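PDB 3KH5: protein MJ1225 from Methanocaldococcus jannaschii, which binds AMP and ADP through its CBS domains and is probably an archaeal counterpart of the gamma subunit of AMP-activated protein kinase, its precise function being unknown. Local coordinates for residues E148-Y153 and G268-K273; K243-I248 and G255-V260; V15-T20 and L27-E32. One frame throughout, in Å; residues are numbered along the deposited sequence.

Contacts 1 and 2 are neighbours, their centres 8 Å apart, and both are built on the antiparallel hairpin of strands 256-260 and 266-271. Each strand turns an aliphatic side chain to the same buried side, I270 toward the loop 148-153 and L257 toward helix 242-252. Contact 3 lies across the centre of the chain, about 29 Å from contact 2 and 32 Å from contact 1 between centres, in the first CBS range, and is only partly buried. Its helix face presents a threonine to two valines, where the other two contacts are wholly aliphatic at their centre. All three have a bound nucleotide beside them.

Contact 1 (E148-Y153 and G268-K273); sequences EVIDDY and GIITEK. With ADP (adenosine-5'-diphosphate), chain E.
I270 CD1 carries this contact: it rests against both I150 and Y153, which meet it from directions roughly at right angles, 3.9 Å from I150 CB and 3.8 Å from Y153 CB. I270 gets there by extension. Its CG1 branch runs trans to the backbone N (chi1 -179°) and stays nearly straight at chi2, carrying CD1 away from the strand toward the turn, where the backbone bond from Y153 N to I150 O brings the two partners together. I150 adds its CG2 methyl, 4.1 Å from the same CD1. Everything here is aliphatic, and no hydrogen bond spans the two segments.

The looser side is the rest of Y153. Only its CB joins the packing; the ring leads off from the strand to a partly exposed place, where E148 OE1 lies at the ring edge, in plane, and takes a weak hydrogen bond from Y153 OH at 3.0 Å.

Strand 268-271 works on both sides. While I270 faces the loop, T271 points the other way, and its OG1 donates to ADP O1A at 3.0 Å from the N-cap position of the following helix. I269 puts CG2 against the adenine, 3.8 Å from C4 of ADP. One strand of the CBS domain thus has an apolar face on the loop and a nucleotide-binding face on the other side. Around the contact, helix 242-252 places I245 on I150, strand 256-260 sets V259 beside I270, and I269 makes a backbone hydrogen bond with T155, tying strand 266-271 to the chain that follows the 148-153 loop.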
loop_
_atom_site.group_PDB
_atom_site.type_symbol
_atom_site.label_atom_id
_atom_site.label_comp_id
_atom_site.label_asym_id
_atom_site.label_seq_id
_atom_site.Cartn_x
_atom_site.Cartn_y
_atom_site.Cartn_z
ATOM N N GLU A 148 -6.682 5.190 -26.410
ATOM C CA GLU A 148 -5.472 5.476 -25.657
ATOM C C GLU A 148 -4.778 4.178 -25.227
ATOM O O GLU A 148 -5.427 3.261 -24.720
ATOM C CB GLU A 148 -5.840 6.305 -24.426
ATOM C CG GLU A 148 -5.069 7.605 -24.296
ATOM C CD GLU A 148 -3.579 7.388 -24.095
ATOM O OE1 GLU A 148 -2.819 8.360 -24.290
ATOM O OE2 GLU A 148 -3.157 6.257 -23.734
ATOM N N VAL A 149 -3.466 4.106 -25.438
ATOM C CA VAL A 149 -2.691 2.899 -25.138
ATOM C C VAL A 149 -1.851 3.093 -23.861
ATOM O O VAL A 149 -1.591 4.232 -23.461
ATOM C CB VAL A 149 -1.844 2.476 -26.375
ATOM C CG1 VAL A 149 -0.453 3.122 -26.373
ATOM C CG2 VAL A 149 -1.757 0.975 -26.480
ATOM N N ILE A 150 -1.440 1.998 -23.217
ATOM C CA ILE A 150 -0.741 2.087 -21.919
ATOM C C ILE A 150 0.746 2.432 -22.035
ATOM O O ILE A 150 1.366 2.865 -21.062
ATOM C CB ILE A 150 -0.897 0.791 -21.059
ATOM C CG1 ILE A 150 -0.329 -0.439 -21.784
ATOM C CG2 ILE A 150 -2.351 0.584 -20.657
ATOM C CD1 ILE A 150 0.075 -1.589 -20.859
ATOM N N ASP A 151 1.295 2.244 -23.232
ATOM C CA ASP A 151 2.742 2.301 -23.488
ATOM C C ASP A 151 3.530 3.461 -22.862
ATOM O O ASP A 151 4.582 3.230 -22.259
ATOM C CB ASP A 151 3.001 2.220 -24.990
ATOM C CG ASP A 151 2.431 0.955 -25.612
ATOM O OD1 ASP A 151 1.536 0.323 -25.006
ATOM O OD2 ASP A 151 2.880 0.592 -26.716
ATOM N N ASP A 152 3.028 4.689 -23.012
ATOM C CA ASP A 152 3.682 5.897 -22.481
ATOM C C ASP A 152 3.633 5.988 -20.960
ATOM O O ASP A 152 4.332 6.808 -20.358
ATOM C CB ASP A 152 3.015 7.163 -23.041
ATOM C CG ASP A 152 3.411 7.467 -24.479
ATOM O OD1 ASP A 152 4.263 6.747 -25.045
ATOM O OD2 ASP A 152 2.864 8.440 -25.043
ATOM N N TYR A 153 2.791 5.164 -20.342
ATOM C CA TYR A 153 2.531 5.243 -18.902
ATOM C C TYR A 153 3.281 4.176 -18.113
ATOM O O TYR A 153 3.329 4.225 -16.883
ATOM C CB TYR A 153 1.027 5.144 -18.627
ATOM C CG TYR A 153 0.224 6.179 -19.371
ATOM C CD1 TYR A 153 -0.097 7.397 -18.777
ATOM C CD2 TYR A 153 -0.197 5.949 -20.681
ATOM C CE1 TYR A 153 -0.823 8.354 -19.465
ATOM C CE2 TYR A 153 -0.920 6.899 -21.376
ATOM C CZ TYR A 153 -1.231 8.097 -20.763
ATOM O OH TYR A 153 -1.951 9.040 -21.453
ATOM N N GLY A 268 7.882 -4.022 -17.904
ATOM C CA GLY A 268 7.562 -2.870 -17.075
ATOM C C GLY A 268 6.504 -3.190 -16.045
ATOM O O GLY A 268 6.223 -4.359 -15.765
ATOM N N ILE A 269 5.935 -2.144 -15.464
ATOM C CA ILE A 269 4.860 -2.268 -14.495
ATOM C C ILE A 269 4.035 -1.007 -14.685
ATOM O O ILE A 269 4.568 0.035 -15.080
ATOM C CB ILE A 269 5.411 -2.420 -13.037
ATOM C CG1 ILE A 269 4.288 -2.730 -12.033
ATOM C CG2 ILE A 269 6.247 -1.195 -12.618
ATOM C CD1 ILE A 269 4.779 -3.177 -10.653
ATOM N N ILE A 270 2.732 -1.104 -14.456
ATOM C CA ILE A 270 1.864 0.064 -14.523
ATOM C C ILE A 270 0.969 0.076 -13.292
ATOM O O ILE A 270 0.452 -0.964 -12.880
ATOM C CB ILE A 270 1.055 0.105 -15.849
ATOM C CG1 ILE A 270 0.154 1.349 -15.910
ATOM C CG2 ILE A 270 0.272 -1.206 -16.062
ATOM C CD1 ILE A 270 -0.243 1.765 -17.319
ATOM N N THR A 271 0.809 1.248 -12.690
ATOM C CA THR A 271 0.032 1.348 -11.472
ATOM C C THR A 271 -1.017 2.430 -11.614
ATOM O O THR A 271 -1.039 3.173 -12.605
ATOM C CB THR A 271 0.916 1.666 -10.239
ATOM O OG1 THR A 271 1.380 3.021 -10.313
ATOM C CG2 THR A 271 2.107 0.710 -10.132
ATOM N N GLU A 272 -1.874 2.528 -10.606
ATOM C CA GLU A 272 -2.897 3.560 -10.549
ATOM C C GLU A 272 -2.332 4.969 -10.664
ATOM O O GLU A 272 -2.967 5.831 -11.270
ATOM C CB GLU A 272 -3.704 3.432 -9.262
ATOM C CG GLU A 272 -4.622 2.229 -9.255
ATOM C CD GLU A 272 -5.338 2.040 -7.934
ATOM O OE1 GLU A 272 -4.692 2.151 -6.869
ATOM O OE2 GLU A 272 -6.551 1.760 -7.965
ATOM N N LYS A 273 -1.153 5.213 -10.086
ATOM C CA LYS A 273 -0.531 6.533 -10.205
ATOM C C LYS A 273 -0.190 6.834 -11.661
ATOM O O LYS A 273 -0.381 7.960 -12.124
ATOM C CB LYS A 273 0.715 6.679 -9.326
ATOM C CG LYS A 273 1.134 8.145 -9.116
ATOM C CD LYS A 273 2.431 8.291 -8.323
ATOM C CE LYS A 273 2.337 7.669 -6.931
ATOM N NZ LYS A 273 1.231 8.239 -6.113
HETATM P PB ADP E . 2.925 0.848 -5.588
HETATM O O1B ADP E . 1.459 0.605 -5.580
HETATM O O2B ADP E . 3.786 -0.530 -5.869
HETATM O O3B ADP E . 3.499 1.433 -4.193
HETATM P PA ADP E . 3.046 3.447 -6.823
HETATM O O1A ADP E . 1.743 3.851 -7.404
HETATM O O2A ADP E . 3.331 4.045 -5.353
HETATM O O3A ADP E . 3.294 1.848 -6.778
HETATM O "O5'" ADP E . 4.246 3.809 -7.803
HETATM C "C5'" ADP E . 4.688 5.150 -8.083
HETATM C "C4'" ADP E . 5.561 5.055 -9.363
HETATM O "O4'" ADP E . 6.572 4.020 -9.136
HETATM C "C3'" ADP E . 4.751 4.625 -10.601
HETATM O "O3'" ADP E . 5.279 5.270 -11.765
HETATM C "C2'" ADP E . 4.980 3.112 -10.678
HETATM O "O2'" ADP E . 4.906 2.634 -12.032
HETATM C "C1'" ADP E . 6.401 2.953 -10.114
HETATM N N9 ADP E . 6.576 1.593 -9.491
HETATM C C8 ADP E . 5.710 0.944 -8.705
HETATM N N7 ADP E . 6.214 -0.242 -8.358
HETATM C C5 ADP E . 7.406 -0.359 -8.924
HETATM C C6 ADP E . 8.381 -1.354 -8.921
HETATM N N6 ADP E . 8.201 -2.487 -8.242
HETATM N N1 ADP E . 9.511 -1.147 -9.616
HETATM C C2 ADP E . 9.697 -0.020 -10.298
HETATM N N3 ADP E . 8.786 0.946 -10.316
HETATM C C4 ADP E . 7.635 0.806 -9.642
#

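Contact 2 (K243-I248 and G255-V260); sequences KKIAEI and GALPVV. With AMP (adenosine monophosphate), chain C.
I245 and I248, one turn apart on helix 242-252, both meet L257 on the strand that follows, a helix-to-strand packing within the alpha-beta core of a CBS domain.

The contact between the segments is purely apolar. L257 reaches out with its CD2 methyl, which approaches I245 CD1 at 4.0 Å and, more distantly, I248 CG2 at 4.4 Å. I245 and L257 come together at a slant, end methyl against end methyl. With chi1 at -64°, I245 sets CG1 beside its backbone N, and the bend at chi2 (-49°) turns CD1 toward L257 CD2. I245 and L257 are buried, whereas I248 is partly exposed. A236 also packs on I245.

Backbone hydrogen bonds hold each element. Within the helix, E247 N binds K243 O and I248 N binds K244 O, while I248 O also accepts from N252 ND2. On the strand, L257 bonds to I270 of the neighbouring antiparallel strand, so the leucine is held in the hairpin while its side chain serves the helix.

Nucleotide binding uses the residue just before it. The exocyclic N6 of AMP donates to A256 O at 3.0 Å, with an N-H...O angle of 158°.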
loop_
_atom_site.group_PDB
_atom_site.type_symbol
_atom_site.label_atom_id
_atom_site.label_comp_id
_atom_site.label_asym_id
_atom_site.label_seq_id
_atom_site.Cartn_x
_atom_site.Cartn_y
_atom_site.Cartn_z
ATOM N N LYS A 243 -7.868 2.456 -20.789
ATOM C CA LYS A 243 -9.185 2.338 -20.169
ATOM C C LYS A 243 -9.481 0.915 -19.701
ATOM O O LYS A 243 -10.065 0.736 -18.634
ATOM C CB LYS A 243 -10.304 2.859 -21.085
ATOM C CG LYS A 243 -11.695 2.832 -20.435
ATOM C CD LYS A 243 -12.709 3.688 -21.188
ATOM C CE LYS A 243 -14.139 3.212 -20.858
ATOM N NZ LYS A 243 -15.161 4.004 -21.600
ATOM N N LYS A 244 -9.090 -0.088 -20.487
ATOM C CA LYS A 244 -9.267 -1.483 -20.078
ATOM C C LYS A 244 -8.482 -1.765 -18.796
ATOM O O LYS A 244 -9.031 -2.308 -17.831
ATOM C CB LYS A 244 -8.856 -2.446 -21.201
ATOM C CG LYS A 244 -8.557 -3.878 -20.727
ATOM C CD LYS A 244 -8.074 -4.750 -21.883
ATOM C CE LYS A 244 -7.331 -5.981 -21.365
ATOM N NZ LYS A 244 -8.242 -6.967 -20.716
ATOM N N ILE A 245 -7.207 -1.376 -18.794
ATOM C CA ILE A 245 -6.341 -1.561 -17.629
ATOM C C ILE A 245 -6.877 -0.826 -16.392
ATOM O O ILE A 245 -7.023 -1.442 -15.327
ATOM C CB ILE A 245 -4.860 -1.205 -17.944
ATOM C CG1 ILE A 245 -4.284 -2.165 -18.998
ATOM C CG2 ILE A 245 -4.001 -1.202 -16.678
ATOM C CD1 ILE A 245 -4.523 -3.660 -18.730
ATOM N N ALA A 246 -7.193 0.463 -16.541
ATOM C CA ALA A 246 -7.799 1.257 -15.460
ATOM C C ALA A 246 -9.052 0.597 -14.884
ATOM O O ALA A 246 -9.247 0.578 -13.665
ATOM C CB ALA A 246 -8.115 2.668 -15.940
ATOM N N GLU A 247 -9.892 0.051 -15.762
ATOM C CA GLU A 247 -11.117 -0.622 -15.335
ATOM C C GLU A 247 -10.836 -1.895 -14.532
ATOM O O GLU A 247 -11.494 -2.153 -13.522
ATOM C CB GLU A 247 -11.999 -0.936 -16.541
ATOM C CG GLU A 247 -13.337 -1.583 -16.197
ATOM C CD GLU A 247 -14.200 -1.813 -17.422
ATOM O OE1 GLU A 247 -15.418 -1.552 -17.345
ATOM O OE2 GLU A 247 -13.663 -2.241 -18.469
ATOM N N ILE A 248 -9.863 -2.685 -14.991
ATOM C CA ILE A 248 -9.433 -3.879 -14.263
ATOM C C ILE A 248 -8.990 -3.544 -12.832
ATOM O O ILE A 248 -9.392 -4.225 -11.890
ATOM C CB ILE A 248 -8.334 -4.656 -15.035
ATOM C CG1 ILE A 248 -8.968 -5.421 -16.206
ATOM C CG2 ILE A 248 -7.609 -5.653 -14.118
ATOM C CD1 ILE A 248 -8.013 -5.643 -17.371
ATOM N N GLY A 255 -3.792 -2.381 -7.519
ATOM C CA GLY A 255 -3.143 -1.111 -7.836
ATOM C C GLY A 255 -2.036 -1.200 -8.865
ATOM O O GLY A 255 -1.585 -0.176 -9.366
ATOM N N ALA A 256 -1.601 -2.418 -9.180
ATOM C CA ALA A 256 -0.442 -2.622 -10.047
ATOM C C ALA A 256 -0.530 -3.897 -10.884
ATOM O O ALA A 256 -0.839 -4.972 -10.363
ATOM C CB ALA A 256 0.842 -2.627 -9.217
ATOM N N LEU A 257 -0.257 -3.766 -12.182
ATOM C CA LEU A 257 -0.101 -4.920 -13.066
ATOM C C LEU A 257 1.313 -4.940 -13.659
ATOM O O LEU A 257 1.758 -3.940 -14.231
ATOM C CB LEU A 257 -1.145 -4.913 -14.195
ATOM C CG LEU A 257 -2.638 -5.138 -13.921
ATOM C CD1 LEU A 257 -3.248 -4.026 -13.069
ATOM C CD2 LEU A 257 -3.401 -5.247 -15.238
ATOM N N PRO A 258 2.036 -6.067 -13.500
ATOM C CA PRO A 258 3.287 -6.277 -14.223
ATOM C C PRO A 258 2.988 -6.317 -15.719
ATOM O O PRO A 258 1.972 -6.885 -16.124
ATOM C CB PRO A 258 3.751 -7.655 -13.730
ATOM C CG PRO A 258 3.109 -7.806 -12.391
ATOM C CD PRO A 258 1.765 -7.161 -12.548
ATOM N N VAL A 259 3.837 -5.684 -16.523
ATOM C CA VAL A 259 3.689 -5.707 -17.977
ATOM C C VAL A 259 4.616 -6.789 -18.520
ATOM O O VAL A 259 5.826 -6.772 -18.263
ATOM C CB VAL A 259 3.989 -4.327 -18.622
ATOM C CG1 VAL A 259 3.618 -4.321 -20.100
ATOM C CG2 VAL A 259 3.250 -3.217 -17.882
ATOM N N VAL A 260 4.038 -7.742 -19.245
ATOM C CA VAL A 260 4.795 -8.896 -19.718
ATOM C C VAL A 260 4.699 -9.169 -21.216
ATOM O O VAL A 260 3.785 -8.709 -21.913
ATOM C CB VAL A 260 4.434 -10.215 -18.957
ATOM C CG1 VAL A 260 4.705 -10.079 -17.463
ATOM C CG2 VAL A 260 2.981 -10.626 -19.222
HETATM P P AMP C . -2.732 -4.992 -2.585
HETATM O O1P AMP C . -3.835 -4.393 -1.790
HETATM O O2P AMP C . -1.294 -4.660 -1.927
HETATM O O3P AMP C . -2.656 -4.387 -4.087
HETATM O "O5'" AMP C . -2.808 -6.589 -2.710
HETATM C "C5'" AMP C . -3.914 -7.377 -2.207
HETATM C "C4'" AMP C . -3.809 -8.809 -2.740
HETATM O "O4'" AMP C . -3.883 -8.687 -4.189
HETATM C "C3'" AMP C . -2.405 -9.335 -2.388
HETATM O "O3'" AMP C . -2.462 -10.727 -2.012
HETATM C "C2'" AMP C . -1.637 -9.179 -3.699
HETATM O "O2'" AMP C . -0.648 -10.207 -3.820
HETATM C "C1'" AMP C . -2.739 -9.352 -4.749
HETATM N N9 AMP C . -2.404 -8.693 -6.045
HETATM C C8 AMP C . -1.991 -7.434 -6.223
HETATM N N7 AMP C . -1.790 -7.204 -7.520
HETATM C C5 AMP C . -2.077 -8.326 -8.170
HETATM C C6 AMP C . -2.059 -8.684 -9.509
HETATM N N6 AMP C . -1.687 -7.800 -10.434
HETATM N N1 AMP C . -2.423 -9.934 -9.852
HETATM C C2 AMP C . -2.797 -10.822 -8.934
HETATM N N3 AMP C . -2.825 -10.510 -7.646
HETATM C C4 AMP C . -2.473 -9.274 -7.239
#

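Contact 3 (V15-T20 and L27-E32); sequences VTVYPT and LMTMNE. With ADP (adenosine-5'-diphosphate), chain B.
T29 faces the loop from helix 23-33 and touches two valines, V15 and V17, set on alternate positions of the extended chain that leads into the helix. Loop and helix belong to the first CBS domain, where the loop before the helix lines the nucleotide pocket. The methyl of T29 does most of the work: CG2 comes to 3.7 Å from V15 CG1 and 4.2 Å from V17 CG1. The hydroxyl stands nearer the V17 side, with OG1 4.1 Å from V17 CG1.

The rotamer of T29 explains this division. At chi1 -52° OG1 sits beside the backbone N, turned back along the helix, where it hydrogen-bonds to K25 O one turn earlier; CG2 then lies trans to the N and is left for the valines. V15 answers with chi1 172°, which extends CG1 away from its own N and toward the threonine methyl, while CG2 takes the position beside the N, 4.1 Å from N1 of ADP. V17 is turned differently: at chi1 -60° CG1 lies anti to the carbonyl carbon, and this methyl faces T29. Both valines pass the threonine side chain in antiparallel fashion, flank against flank.

Behind the methyls, the backbone of V15 pairs with N1 and N6 of the adenine. V15 N donates to N1 of ADP at 3.1 Å, and N6 donates back to V15 O at 3.1 Å, a paired donor and acceptor that suits the adenine base. V15 also packs on Y35 and L38, and V17 on V40, so the same loop borders strand 37-41.

Since T29's hydroxyl is engaged within its own helix, the interface behaves as an apolar one: methyl contacts join helix to loop, and the V15 main chain supplies part of the polar recognition, its bonds to the adenine joining those that other residues, such as T132 and D135, make to ADP.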
loop_
_atom_site.group_PDB
_atom_site.type_symbol
_atom_site.label_atom_id
_atom_site.label_comp_id
_atom_site.label_asym_id
_atom_site.label_seq_id
_atom_site.Cartn_x
_atom_site.Cartn_y
_atom_site.Cartn_z
ATOM N N VAL A 15 -12.531 4.557 8.606
ATOM C CA VAL A 15 -11.959 3.706 9.647
ATOM C C VAL A 15 -10.650 4.325 10.147
ATOM O O VAL A 15 -9.730 4.575 9.365
ATOM C CB VAL A 15 -11.737 2.255 9.139
ATOM C CG1 VAL A 15 -10.973 1.433 10.159
ATOM C CG2 VAL A 15 -13.071 1.589 8.821
ATOM N N THR A 16 -10.586 4.580 11.451
ATOM C CA THR A 16 -9.433 5.238 12.057
ATOM C C THR A 16 -8.932 4.491 13.285
ATOM O O THR A 16 -9.613 3.605 13.814
ATOM C CB THR A 16 -9.773 6.683 12.497
ATOM O OG1 THR A 16 -10.816 6.653 13.479
ATOM C CG2 THR A 16 -10.219 7.531 11.318
ATOM N N VAL A 17 -7.729 4.856 13.723
ATOM C CA VAL A 17 -7.225 4.496 15.053
ATOM C C VAL A 17 -6.780 5.759 15.820
ATOM O O VAL A 17 -6.786 6.864 15.267
ATOM C CB VAL A 17 -6.076 3.441 14.990
ATOM C CG1 VAL A 17 -6.555 2.151 14.327
ATOM C CG2 VAL A 17 -4.845 3.997 14.273
ATOM N N TYR A 18 -6.412 5.587 17.091
ATOM C CA TYR A 18 -5.933 6.686 17.945
ATOM C C TYR A 18 -4.443 6.545 18.208
ATOM O O TYR A 18 -3.895 5.459 18.021
ATOM C CB TYR A 18 -6.697 6.704 19.270
ATOM C CG TYR A 18 -8.176 6.607 19.056
ATOM C CD1 TYR A 18 -8.897 7.693 18.562
ATOM C CD2 TYR A 18 -8.854 5.416 19.297
ATOM C CE1 TYR A 18 -10.265 7.600 18.336
ATOM C CE2 TYR A 18 -10.219 5.311 19.078
ATOM C CZ TYR A 18 -10.920 6.407 18.598
ATOM O OH TYR A 18 -12.275 6.305 18.380
ATOM N N PRO A 19 -3.776 7.637 18.648
ATOM C CA PRO A 19 -2.337 7.553 18.907
ATOM C C PRO A 19 -1.984 6.495 19.946
ATOM O O PRO A 19 -0.898 5.911 19.882
ATOM C CB PRO A 19 -1.991 8.948 19.451
ATOM C CG PRO A 19 -3.038 9.833 18.901
ATOM C CD PRO A 19 -4.285 9.009 18.839
ATOM N N THR A 20 -2.897 6.246 20.880
ATOM C CA THR A 20 -2.661 5.270 21.946
ATOM C C THR A 20 -3.153 3.851 21.627
ATOM O O THR A 20 -2.945 2.929 22.422
ATOM C CB THR A 20 -3.242 5.742 23.297
ATOM O OG1 THR A 20 -4.600 6.162 23.116
ATOM C CG2 THR A 20 -2.428 6.900 23.858
ATOM N N LEU A 27 -3.152 -3.328 13.553
ATOM C CA LEU A 27 -3.052 -4.436 12.602
ATOM C C LEU A 27 -4.363 -5.194 12.431
ATOM O O LEU A 27 -4.752 -5.528 11.308
ATOM C CB LEU A 27 -1.978 -5.425 13.048
ATOM C CG LEU A 27 -0.520 -5.143 12.705
ATOM C CD1 LEU A 27 0.388 -6.106 13.455
ATOM C CD2 LEU A 27 -0.295 -5.262 11.199
ATOM N N MET A 28 -5.022 -5.487 13.551
ATOM C CA MET A 28 -6.304 -6.194 13.538
ATOM C C MET A 28 -7.334 -5.342 12.817
ATOM O O MET A 28 -8.115 -5.847 12.010
ATOM C CB MET A 28 -6.773 -6.479 14.964
ATOM C CG MET A 28 -5.958 -7.524 15.714
ATOM S SD MET A 28 -6.147 -7.421 17.509
ATOM C CE MET A 28 -7.918 -7.654 17.713
ATOM N N THR A 29 -7.312 -4.042 13.106
ATOM C CA THR A 29 -8.171 -3.083 12.428
ATOM C C THR A 29 -7.940 -3.158 10.909
ATOM O O THR A 29 -8.905 -3.266 10.135
ATOM C CB THR A 29 -7.962 -1.656 12.995
ATOM O OG1 THR A 29 -8.083 -1.687 14.425
ATOM C CG2 THR A 29 -8.991 -0.688 12.435
ATOM N N MET A 30 -6.670 -3.143 10.494
ATOM C CA MET A 30 -6.291 -3.258 9.079
ATOM C C MET A 30 -6.822 -4.525 8.440
ATOM O O MET A 30 -7.512 -4.476 7.418
ATOM C CB MET A 30 -4.771 -3.262 8.917
ATOM C CG MET A 30 -4.122 -1.909 9.020
ATOM S SD MET A 30 -2.385 -2.012 8.569
ATOM C CE MET A 30 -2.484 -1.634 6.824
ATOM N N ASN A 31 -6.474 -5.658 9.045
ATOM C CA ASN A 31 -6.838 -6.965 8.520
ATOM C C ASN A 31 -8.334 -7.188 8.483
ATOM O O ASN A 31 -8.850 -7.792 7.543
ATOM C CB ASN A 31 -6.169 -8.085 9.322
ATOM C CG ASN A 31 -4.823 -8.474 8.757
ATOM O OD1 ASN A 31 -4.173 -7.679 8.082
ATOM N ND2 ASN A 31 -4.401 -9.706 9.023
ATOM N N GLU A 32 -9.026 -6.699 9.510
ATOM C CA GLU A 32 -10.464 -6.914 9.637
ATOM C C GLU A 32 -11.248 -6.116 8.611
ATOM O O GLU A 32 -11.995 -6.684 7.813
ATOM C CB GLU A 32 -10.949 -6.570 11.047
ATOM C CG GLU A 32 -10.764 -7.696 12.054
ATOM C CD GLU A 32 -10.956 -7.250 13.495
ATOM O OE1 GLU A 32 -11.684 -6.261 13.736
ATOM O OE2 GLU A 32 -10.378 -7.898 14.394
HETATM P PB ADP B . -5.337 1.740 0.436
HETATM O O1B ADP B . -6.220 0.935 1.311
HETATM O O2B ADP B . -4.363 0.799 -0.460
HETATM O O3B ADP B . -4.329 2.676 1.254
HETATM P PA ADP B . -6.726 2.031 -1.943
HETATM O O1A ADP B . -6.848 0.539 -1.998
HETATM O O2A ADP B . -7.788 2.968 -2.774
HETATM O O3A ADP B . -6.138 2.705 -0.572
HETATM O "O5'" ADP B . -8.032 2.001 -0.934
HETATM C "C5'" ADP B . -9.028 0.932 -0.846
HETATM C "C4'" ADP B . -10.488 1.455 -1.001
HETATM O "O4'" ADP B . -11.199 1.634 0.266
HETATM C "C3'" ADP B . -10.446 2.819 -1.696
HETATM O "O3'" ADP B . -11.408 2.862 -2.769
HETATM C "C2'" ADP B . -10.779 3.847 -0.618
HETATM O "O2'" ADP B . -11.827 4.673 -1.129
HETATM C "C1'" ADP B . -11.286 3.057 0.602
HETATM N N9 ADP B . -10.546 3.265 1.912
HETATM C C8 ADP B . -9.222 3.239 2.094
HETATM N N7 ADP B . -8.940 3.448 3.383
HETATM C C5 ADP B . -10.089 3.603 4.036
HETATM C C6 ADP B . -10.424 3.842 5.369
HETATM N N6 ADP B . -9.477 3.965 6.297
HETATM N N1 ADP B . -11.724 3.950 5.706
HETATM C C2 ADP B . -12.678 3.834 4.789
HETATM N N3 ADP B . -12.388 3.604 3.512
HETATM C C4 ADP B . -11.110 3.488 3.103
#